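Local coordinates for protein pullulanase (Klebsiella oxytoca, PDB 2YOC) that hydrolyses the alpha-1,6-glucosidic linkages of pullulan and related branched alpha-glucans, and is a substrate of the type 2 secretion system, at residues V306-Y311 and A343-A348; Y347-Y352 and Y362-P367; S736-R741 and Y912-R917. All blocks are in the same frame, centred on the assembly; numbering follows the deposited sequence.

Contact 1: residues V306-Y311 and A343-A348; sequences VDVVVY and AFYRYA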
loop_
_atom_site.group_PDB
_atom_site.type_symbol
_atom_site.label_atom_id
_atom_site.label_comp_id
_atom_site.label_asym_id
_atom_site.label_seq_id
_atom_site.Cartn_x
_atom_site.Cartn_y
_atom_site.Cartn_z
ATOM N N VAL B 306 48.568 35.706 -22.913
ATOM C CA VAL B 306 47.435 36.575 -22.597
ATOM C C VAL B 306 47.969 38.004 -22.517
ATOM O O VAL B 306 48.984 38.225 -21.859
ATOM C CB VAL B 306 46.668 36.203 -21.294
ATOM C CG1 VAL B 306 45.355 36.987 -21.192
ATOM C CG2 VAL B 306 46.405 34.711 -21.187
ATOM N N ASP B 307 47.280 38.964 -23.178
ATOM C CA ASP B 307 47.603 40.409 -23.175
ATOM C C ASP B 307 46.324 41.213 -22.877
ATOM O O ASP B 307 45.245 40.819 -23.335
ATOM C CB ASP B 307 48.128 40.886 -24.555
ATOM C CG ASP B 307 49.444 40.323 -25.083
ATOM O OD1 ASP B 307 50.062 39.485 -24.388
ATOM O OD2 ASP B 307 49.849 40.711 -26.207
ATOM N N VAL B 308 46.425 42.338 -22.152
ATOM C CA VAL B 308 45.262 43.200 -21.951
ATOM C C VAL B 308 45.332 44.163 -23.122
ATOM O O VAL B 308 46.394 44.735 -23.378
ATOM C CB VAL B 308 45.228 43.998 -20.620
ATOM C CG1 VAL B 308 43.825 44.554 -20.352
ATOM C CG2 VAL B 308 45.706 43.170 -19.439
ATOM N N VAL B 309 44.233 44.321 -23.848
ATOM C CA VAL B 309 44.178 45.267 -24.969
ATOM C C VAL B 309 43.274 46.351 -24.452
ATOM O O VAL B 309 42.161 46.038 -24.029
ATOM C CB VAL B 309 43.630 44.641 -26.287
ATOM C CG1 VAL B 309 43.731 45.621 -27.446
ATOM C CG2 VAL B 309 44.346 43.341 -26.620
ATOM N N VAL B 310 43.754 47.587 -24.419
ATOM C CA VAL B 310 42.981 48.711 -23.899
ATOM C C VAL B 310 42.527 49.580 -25.074
ATOM O O VAL B 310 43.336 49.953 -25.931
ATOM C CB VAL B 310 43.767 49.511 -22.814
ATOM C CG1 VAL B 310 42.944 50.656 -22.240
ATOM C CG2 VAL B 310 44.260 48.597 -21.698
ATOM N N TYR B 311 41.216 49.873 -25.102
ATOM C CA TYR B 311 40.563 50.646 -26.145
ATOM C C TYR B 311 40.008 51.975 -25.701
ATOM O O TYR B 311 39.490 52.111 -24.585
ATOM C CB TYR B 311 39.407 49.844 -26.738
ATOM C CG TYR B 311 39.834 48.641 -27.537
ATOM C CD1 TYR B 311 40.144 48.754 -28.883
ATOM C CD2 TYR B 311 39.889 47.381 -26.958
ATOM C CE1 TYR B 311 40.478 47.638 -29.640
ATOM C CE2 TYR B 311 40.253 46.262 -27.697
ATOM C CZ TYR B 311 40.550 46.395 -29.039
ATOM O OH TYR B 311 40.925 45.306 -29.789
ATOM N N ALA B 343 37.976 52.747 -19.163
ATOM C CA ALA B 343 38.545 52.245 -20.412
ATOM C C ALA B 343 37.922 50.898 -20.798
ATOM O O ALA B 343 37.503 50.102 -19.931
ATOM C CB ALA B 343 40.060 52.094 -20.311
ATOM N N PHE B 344 37.857 50.669 -22.122
ATOM C CA PHE B 344 37.348 49.443 -22.695
ATOM C C PHE B 344 38.501 48.483 -22.863
ATOM O O PHE B 344 39.644 48.912 -23.016
ATOM C CB PHE B 344 36.610 49.716 -24.008
ATOM C CG PHE B 344 35.301 50.440 -23.809
ATOM C CD1 PHE B 344 34.185 49.770 -23.315
ATOM C CD2 PHE B 344 35.175 51.780 -24.143
ATOM C CE1 PHE B 344 32.976 50.440 -23.136
ATOM C CE2 PHE B 344 33.956 52.441 -23.997
ATOM C CZ PHE B 344 32.871 51.773 -23.475
ATOM N N TYR B 345 38.221 47.188 -22.782
ATOM C CA TYR B 345 39.268 46.185 -22.888
ATOM C C TYR B 345 38.728 44.837 -23.266
ATOM O O TYR B 345 37.532 44.537 -23.089
ATOM C CB TYR B 345 40.073 46.078 -21.558
ATOM C CG TYR B 345 39.336 45.389 -20.433
ATOM C CD1 TYR B 345 38.344 46.050 -19.720
ATOM C CD2 TYR B 345 39.651 44.080 -20.060
ATOM C CE1 TYR B 345 37.665 45.422 -18.678
ATOM C CE2 TYR B 345 38.964 43.430 -19.035
ATOM C CZ TYR B 345 37.963 44.102 -18.353
ATOM O OH TYR B 345 37.258 43.468 -17.352
ATOM N N ARG B 346 39.653 43.995 -23.721
ATOM C CA ARG B 346 39.457 42.594 -24.036
ATOM C C ARG B 346 40.806 41.935 -23.789
ATOM O O ARG B 346 41.833 42.618 -23.800
ATOM C CB ARG B 346 39.054 42.425 -25.504
ATOM C CG ARG B 346 37.656 42.920 -25.825
ATOM C CD ARG B 346 37.161 42.365 -27.121
ATOM N NE ARG B 346 37.952 42.839 -28.251
ATOM C CZ ARG B 346 37.432 43.354 -29.354
ATOM N NH1 ARG B 346 36.118 43.484 -29.478
ATOM N NH2 ARG B 346 38.221 43.727 -30.351
ATOM N N TYR B 347 40.810 40.628 -23.562
ATOM C CA TYR B 347 42.037 39.859 -23.381
ATOM C C TYR B 347 42.347 39.225 -24.697
ATOM O O TYR B 347 41.476 38.576 -25.266
ATOM C CB TYR B 347 41.869 38.747 -22.320
ATOM C CG TYR B 347 41.593 39.280 -20.938
ATOM C CD1 TYR B 347 42.496 40.125 -20.303
ATOM C CD2 TYR B 347 40.402 38.981 -20.280
ATOM C CE1 TYR B 347 42.230 40.652 -19.046
ATOM C CE2 TYR B 347 40.128 39.497 -19.014
ATOM C CZ TYR B 347 41.057 40.317 -18.394
ATOM O OH TYR B 347 40.825 40.829 -17.146
ATOM N N ALA B 348 43.573 39.424 -25.200
ATOM C CA ALA B 348 44.012 38.803 -26.444
ATOM C C ALA B 348 44.656 37.467 -26.067
ATOM O O ALA B 348 45.727 37.434 -25.433
ATOM C CB ALA B 348 44.998 39.689 -27.154
#
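Asp307 and Ala348 form the first of five consecutive antiparallel pairs that run to Tyr311 and Phe344, zipping strands 306-311 and 344-348 together within the immunoglobulin-like beta sandwich of a CBM48 (isoamylase N-terminal) domain. The short strand axes approach to 4.5 Å and run at 157° to each other. Three hydrogen-bonded pairs, Asp307-Ala348, Val309-Arg346 and Tyr311-Phe344, each contribute two N-H...O bonds; Val309 N to Arg346 O measures 2.9 Å. Alternation along the strands then sorts the side chains. On one face Val308 CG1 meets Tyr345 CD2 and Val306 CG1 packs on Tyr347 CB, while Phe296 and Val298 of strand 293-299 close over this side as the sandwich interior. The other face is more polar. Here Val309 CG2 rests against Ala348 CB at 3.7 Å, and CB of Tyr311 lies beside CB of Phe344. Farther out, the Tyr311 ring and the Arg346 guanidinium are turned 73° apart, and both are drawn to Glu363, whose OE1 probably hydrogen-bonds to Tyr311 OH and forms a salt bridge with Arg346 NE. The bend of the Arg346 chain at chi3 (-65°) carries NH2 back to 3.2 Å from Tyr311 OH.

Contact 2: residues Y347-Y352 and Y362-P367; sequences YAMTVY and YEVTDP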
loop_
_atom_site.group_PDB
_atom_site.type_symbol
_atom_site.label_atom_id
_atom_site.label_comp_id
_atom_site.label_asym_id
_atom_site.label_seq_id
_atom_site.Cartn_x
_atom_site.Cartn_y
_atom_site.Cartn_z
ATOM N N TYR B 347 40.810 40.628 -23.562
ATOM C CA TYR B 347 42.037 39.859 -23.381
ATOM C C TYR B 347 42.347 39.225 -24.697
ATOM O O TYR B 347 41.476 38.576 -25.266
ATOM C CB TYR B 347 41.869 38.747 -22.320
ATOM C CG TYR B 347 41.593 39.280 -20.938
ATOM C CD1 TYR B 347 42.496 40.125 -20.303
ATOM C CD2 TYR B 347 40.402 38.981 -20.280
ATOM C CE1 TYR B 347 42.230 40.652 -19.046
ATOM C CE2 TYR B 347 40.128 39.497 -19.014
ATOM C CZ TYR B 347 41.057 40.317 -18.394
ATOM O OH TYR B 347 40.825 40.829 -17.146
ATOM N N ALA B 348 43.573 39.424 -25.200
ATOM C CA ALA B 348 44.012 38.803 -26.444
ATOM C C ALA B 348 44.656 37.467 -26.067
ATOM O O ALA B 348 45.727 37.434 -25.433
ATOM C CB ALA B 348 44.998 39.689 -27.154
HETATM N N MSE B 349 43.939 36.363 -26.380
HETATM C CA MSE B 349 44.347 35.007 -26.058
HETATM C C MSE B 349 45.203 34.370 -27.144
HETATM O O MSE B 349 45.065 34.675 -28.334
HETATM C CB MSE B 349 43.112 34.127 -25.904
HETATM C CG MSE B 349 42.055 34.671 -24.964
HETATM SE SE MSE B 349 42.628 34.726 -23.116
HETATM C CE MSE B 349 43.160 32.797 -22.889
ATOM N N THR B 350 46.056 33.438 -26.713
ATOM C CA THR B 350 46.852 32.532 -27.531
ATOM C C THR B 350 46.682 31.221 -26.777
ATOM O O THR B 350 47.303 31.030 -25.723
ATOM C CB THR B 350 48.277 32.973 -27.687
ATOM O OG1 THR B 350 48.270 34.235 -28.346
ATOM C CG2 THR B 350 49.066 31.990 -28.487
ATOM N N VAL B 351 45.757 30.368 -27.265
ATOM C CA VAL B 351 45.393 29.159 -26.561
ATOM C C VAL B 351 44.954 28.002 -27.480
ATOM O O VAL B 351 44.240 28.206 -28.457
ATOM C CB VAL B 351 44.340 29.520 -25.466
ATOM C CG1 VAL B 351 43.101 30.204 -26.059
ATOM C CG2 VAL B 351 43.981 28.330 -24.577
ATOM N N TYR B 352 45.353 26.783 -27.125
ATOM C CA TYR B 352 44.959 25.609 -27.850
ATOM C C TYR B 352 43.505 25.255 -27.490
ATOM O O TYR B 352 43.186 25.077 -26.309
ATOM C CB TYR B 352 45.913 24.439 -27.535
ATOM C CG TYR B 352 45.353 23.101 -27.962
ATOM C CD1 TYR B 352 45.338 22.725 -29.300
ATOM C CD2 TYR B 352 44.761 22.244 -27.039
ATOM C CE1 TYR B 352 44.809 21.500 -29.702
ATOM C CE2 TYR B 352 44.204 21.026 -27.433
ATOM C CZ TYR B 352 44.229 20.655 -28.767
ATOM O OH TYR B 352 43.670 19.450 -29.148
ATOM N N TYR B 362 42.506 34.988 -30.500
ATOM C CA TYR B 362 41.331 35.850 -30.473
ATOM C C TYR B 362 41.297 36.797 -29.268
ATOM O O TYR B 362 41.957 36.551 -28.252
ATOM C CB TYR B 362 40.019 35.034 -30.552
ATOM C CG TYR B 362 39.975 33.712 -29.801
ATOM C CD1 TYR B 362 40.431 33.612 -28.489
ATOM C CD2 TYR B 362 39.369 32.590 -30.360
ATOM C CE1 TYR B 362 40.364 32.412 -27.789
ATOM C CE2 TYR B 362 39.315 31.380 -29.676
ATOM C CZ TYR B 362 39.825 31.294 -28.396
ATOM O OH TYR B 362 39.740 30.118 -27.703
ATOM N N GLU B 363 40.513 37.873 -29.385
ATOM C CA GLU B 363 40.279 38.810 -28.303
ATOM C C GLU B 363 38.917 38.474 -27.750
ATOM O O GLU B 363 37.946 38.373 -28.502
ATOM C CB GLU B 363 40.321 40.245 -28.785
ATOM C CG GLU B 363 41.728 40.736 -29.037
ATOM C CD GLU B 363 41.758 42.207 -29.368
ATOM O OE1 GLU B 363 40.902 42.949 -28.831
ATOM O OE2 GLU B 363 42.614 42.615 -30.188
ATOM N N VAL B 364 38.873 38.230 -26.428
ATOM C CA VAL B 364 37.693 37.794 -25.673
ATOM C C VAL B 364 37.381 38.830 -24.593
ATOM O O VAL B 364 38.299 39.446 -24.059
ATOM C CB VAL B 364 37.969 36.386 -25.042
ATOM C CG1 VAL B 364 36.696 35.736 -24.488
ATOM C CG2 VAL B 364 38.626 35.447 -26.042
ATOM N N THR B 365 36.093 38.989 -24.254
ATOM C CA THR B 365 35.651 39.864 -23.164
ATOM C C THR B 365 35.904 39.142 -21.825
ATOM O O THR B 365 36.140 37.931 -21.817
ATOM C CB THR B 365 34.180 40.290 -23.344
ATOM O OG1 THR B 365 33.377 39.171 -23.747
ATOM C CG2 THR B 365 34.028 41.432 -24.316
ATOM N N ASP B 366 35.878 39.871 -20.706
ATOM C CA ASP B 366 36.132 39.283 -19.394
ATOM C C ASP B 366 34.915 38.494 -18.910
ATOM O O ASP B 366 33.815 39.056 -18.903
ATOM C CB ASP B 366 36.412 40.408 -18.378
ATOM C CG ASP B 366 37.319 40.070 -17.207
ATOM O OD1 ASP B 366 37.191 38.954 -16.646
ATOM O OD2 ASP B 366 38.126 40.931 -16.829
ATOM N N PRO B 367 35.074 37.247 -18.413
ATOM C CA PRO B 367 33.913 36.566 -17.804
ATOM C C PRO B 367 33.477 37.279 -16.506
ATOM O O PRO B 367 32.320 37.202 -16.086
ATOM C CB PRO B 367 34.438 35.164 -17.475
ATOM C CG PRO B 367 35.832 35.110 -17.910
ATOM C CD PRO B 367 36.315 36.463 -18.276
#
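Tyr347 and Asp366 make the polar side-chain link of this hairpin: Tyr347 OH donates to Asp366 OD2 at 2.7 Å, meeting the oxygen from above the carboxylate plane. The ring and the carboxylate are turned 70° apart, and the acid sits at the ring edge, beside CE2. Asp366 CG lies anti to the backbone N (chi1 -151°), which swings the carboxylate back to the phenol. The same OD2 also takes a bond from Tyr345 OH, and OD1 is held by the backbone N of Tyr368, so the group is fixed from several directions and its negative charge is probably stabilised.

Apolar contacts follow along the same face. The selenomethionine Met349 presents CB to the edge of the Tyr362 ring, 3.7 Å from CE1, and its CG crosses Val364 CG2 at the same separation. Val351 CG1 crosses obliquely toward the hydroxyl end of that ring, 3.7 Å from Tyr362 OH. On the reverse face Ala348 CB meets the aliphatic part of Glu363, at CG.

Behind these side chains stands the backbone pairing of an antiparallel beta hairpin. Tyr347 N bonds Val364 O at 2.8 Å, Val364 N returns to Tyr347 O, and Met349 N bonds Tyr362 O; the reciprocal bond from Tyr362 N is weak.

Strand 305-311 flanks strand 344-353, and helix 608-611 packs against Met349 and Val364 through Ile611, while Lys610 O receives the Tyr362 hydroxyl.

Contact 3: residues S736-R741 and Y912-R917; sequences SGDALR and YEVITR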
loop_
_atom_site.group_PDB
_atom_site.type_symbol
_atom_site.label_atom_id
_atom_site.label_comp_id
_atom_site.label_asym_id
_atom_site.label_seq_id
_atom_site.Cartn_x
_atom_site.Cartn_y
_atom_site.Cartn_z
ATOM N N SER B 736 -0.412 17.425 -24.489
ATOM C CA SER B 736 -0.706 17.932 -25.829
ATOM C C SER B 736 -1.967 17.255 -26.360
ATOM O O SER B 736 -2.287 16.110 -25.990
ATOM C CB SER B 736 0.471 17.697 -26.779
ATOM O OG SER B 736 0.688 16.315 -27.025
ATOM N N GLY B 737 -2.667 17.974 -27.223
ATOM C CA GLY B 737 -3.907 17.491 -27.803
ATOM C C GLY B 737 -5.010 17.503 -26.772
ATOM O O GLY B 737 -4.959 18.287 -25.822
ATOM N N ASP B 738 -6.000 16.628 -26.948
ATOM C CA ASP B 738 -7.176 16.510 -26.094
ATOM C C ASP B 738 -6.888 16.312 -24.590
ATOM O O ASP B 738 -7.730 16.695 -23.765
ATOM C CB ASP B 738 -8.175 15.489 -26.670
ATOM C CG ASP B 738 -8.788 15.862 -28.028
ATOM O OD1 ASP B 738 -8.072 16.479 -28.865
ATOM O OD2 ASP B 738 -9.955 15.477 -28.280
ATOM N N ALA B 739 -5.671 15.803 -24.230
ATOM C CA ALA B 739 -5.187 15.642 -22.843
ATOM C C ALA B 739 -5.226 16.996 -22.099
ATOM O O ALA B 739 -5.520 17.039 -20.903
ATOM C CB ALA B 739 -3.772 15.098 -22.845
ATOM N N LEU B 740 -4.991 18.101 -22.836
ATOM C CA LEU B 740 -5.069 19.463 -22.319
ATOM C C LEU B 740 -6.482 19.827 -21.807
ATOM O O LEU B 740 -6.627 20.759 -21.012
ATOM C CB LEU B 740 -4.603 20.474 -23.376
ATOM C CG LEU B 740 -3.108 20.495 -23.689
ATOM C CD1 LEU B 740 -2.817 21.422 -24.856
ATOM C CD2 LEU B 740 -2.301 20.953 -22.492
ATOM N N ARG B 741 -7.514 19.087 -22.265
ATOM C CA ARG B 741 -8.904 19.266 -21.849
ATOM C C ARG B 741 -9.316 18.148 -20.870
ATOM O O ARG B 741 -9.906 18.431 -19.831
ATOM C CB ARG B 741 -9.816 19.309 -23.076
ATOM C CG ARG B 741 -11.288 19.402 -22.747
ATOM C CD ARG B 741 -11.982 20.331 -23.711
ATOM N NE ARG B 741 -13.399 20.498 -23.389
ATOM C CZ ARG B 741 -13.881 21.333 -22.476
ATOM N NH1 ARG B 741 -13.060 22.065 -21.735
ATOM N NH2 ARG B 741 -15.184 21.415 -22.268
ATOM N N TYR B 912 -4.119 22.960 -31.892
ATOM C CA TYR B 912 -5.012 23.833 -32.656
ATOM C C TYR B 912 -6.484 23.363 -32.623
ATOM O O TYR B 912 -7.387 24.180 -32.371
ATOM C CB TYR B 912 -4.491 23.955 -34.101
ATOM C CG TYR B 912 -3.430 25.012 -34.339
ATOM C CD1 TYR B 912 -2.631 25.477 -33.298
ATOM C CD2 TYR B 912 -3.229 25.552 -35.606
ATOM C CE1 TYR B 912 -1.664 26.458 -33.511
ATOM C CE2 TYR B 912 -2.253 26.522 -35.836
ATOM C CZ TYR B 912 -1.472 26.972 -34.785
ATOM O OH TYR B 912 -0.518 27.936 -35.009
ATOM N N GLU B 913 -6.707 22.036 -32.822
ATOM C CA GLU B 913 -8.028 21.389 -32.796
ATOM C C GLU B 913 -8.707 21.522 -31.420
ATOM O O GLU B 913 -9.926 21.694 -31.337
ATOM C CB GLU B 913 -7.908 19.909 -33.200
ATOM C CG GLU B 913 -7.728 19.688 -34.695
ATOM C CD GLU B 913 -7.385 18.258 -35.088
ATOM O OE1 GLU B 913 -6.206 17.864 -34.928
ATOM O OE2 GLU B 913 -8.288 17.538 -35.574
ATOM N N VAL B 914 -7.903 21.448 -30.349
ATOM C CA VAL B 914 -8.342 21.585 -28.956
ATOM C C VAL B 914 -8.668 23.056 -28.701
ATOM O O VAL B 914 -9.715 23.357 -28.130
ATOM C CB VAL B 914 -7.278 21.022 -27.983
ATOM C CG1 VAL B 914 -7.784 21.011 -26.544
ATOM C CG2 VAL B 914 -6.891 19.621 -28.398
ATOM N N ILE B 915 -7.785 23.960 -29.158
ATOM C CA ILE B 915 -7.960 25.402 -29.036
ATOM C C ILE B 915 -9.290 25.792 -29.682
ATOM O O ILE B 915 -10.123 26.380 -28.999
ATOM C CB ILE B 915 -6.742 26.190 -29.609
ATOM C CG1 ILE B 915 -5.487 26.013 -28.711
ATOM C CG2 ILE B 915 -7.076 27.680 -29.803
ATOM C CD1 ILE B 915 -4.140 26.100 -29.417
ATOM N N THR B 916 -9.526 25.403 -30.952
ATOM C CA THR B 916 -10.788 25.755 -31.631
ATOM C C THR B 916 -12.061 25.294 -30.881
ATOM O O THR B 916 -13.023 26.061 -30.748
ATOM C CB THR B 916 -10.756 25.439 -33.134
ATOM O OG1 THR B 916 -10.226 24.129 -33.330
ATOM C CG2 THR B 916 -9.946 26.459 -33.930
ATOM N N ARG B 917 -12.009 24.071 -30.321
ATOM C CA ARG B 917 -13.067 23.448 -29.523
ATOM C C ARG B 917 -13.419 24.293 -28.272
ATOM O O ARG B 917 -14.593 24.376 -27.896
ATOM C CB ARG B 917 -12.599 22.029 -29.102
ATOM C CG ARG B 917 -13.529 21.245 -28.172
ATOM C CD ARG B 917 -12.916 19.964 -27.637
ATOM N NE ARG B 917 -12.918 18.883 -28.633
ATOM C CZ ARG B 917 -11.865 18.474 -29.340
ATOM N NH1 ARG B 917 -10.680 19.050 -29.175
ATOM N NH2 ARG B 917 -11.992 17.492 -30.224
#
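Asp738 lies over one face of the Arg917 guanidinium, with its OD2 3.5 Å from NH2. The carboxylate and guanidinium planes stand 67° apart and the oxygen is well out of the guanidinium plane, so the salt bridge rests on charge alone and no N-H points at the acid. The second flat group, the guanidinium of Arg741, lies nearly parallel to that of Arg917, 11° between their planes, but the nearest approach of the two residues is between their aliphatic stems, Arg741 CD to Arg917 CD at 4.1 Å. The charge of Arg741 is engaged by Glu756, and its NH1 bonds the carbonyl oxygens of Tyr832 and Ala834. A bend at chi3 (-77°) turns the end of Arg917 toward the acid.

Beside the charged groups, Val914 supplies the apolar part of the contact. Its CG2 lies against the turn backbone at Gly737 C and is 3.4 Å from Asp738 OD1, while CG1 faces the stem of Arg741, 4.4 Å from CB. The backbone of Gly737, whose positive phi (72°) favours glycine, faces the valine, and its N donates to Asn911 OD1.

Tyr832 of helix 826-833 touches both Leu740 and Val914. A type II' beta turn from Ser736 to Ala739 thus leads into the short helix 739-742 and lies against the first turns of helix 912-919, in the region belonging to the pullulanase-type C-terminal family.

Contacts 1 and 2 share strand 344-353, with Tyr347 and Ala348 common to both, and their centres are 9 Å apart. Glu363 and Asp366 of contact 2 also bind side chains of contact 1, so the two are joined through side chains as well as through the sheet. Contact 3 is on the opposite side of the chain's centre, about 50 Å from contact 2 and 55 Å from contact 1 between centres; the nearest atoms are about 37 Å and 40 Å away, respectively. At contact 1, the side chain of Phe344 is about 13 Å from a bound calcium ion and about 5 Å from a sulfate ion that probably comes from the crystallisation liquor.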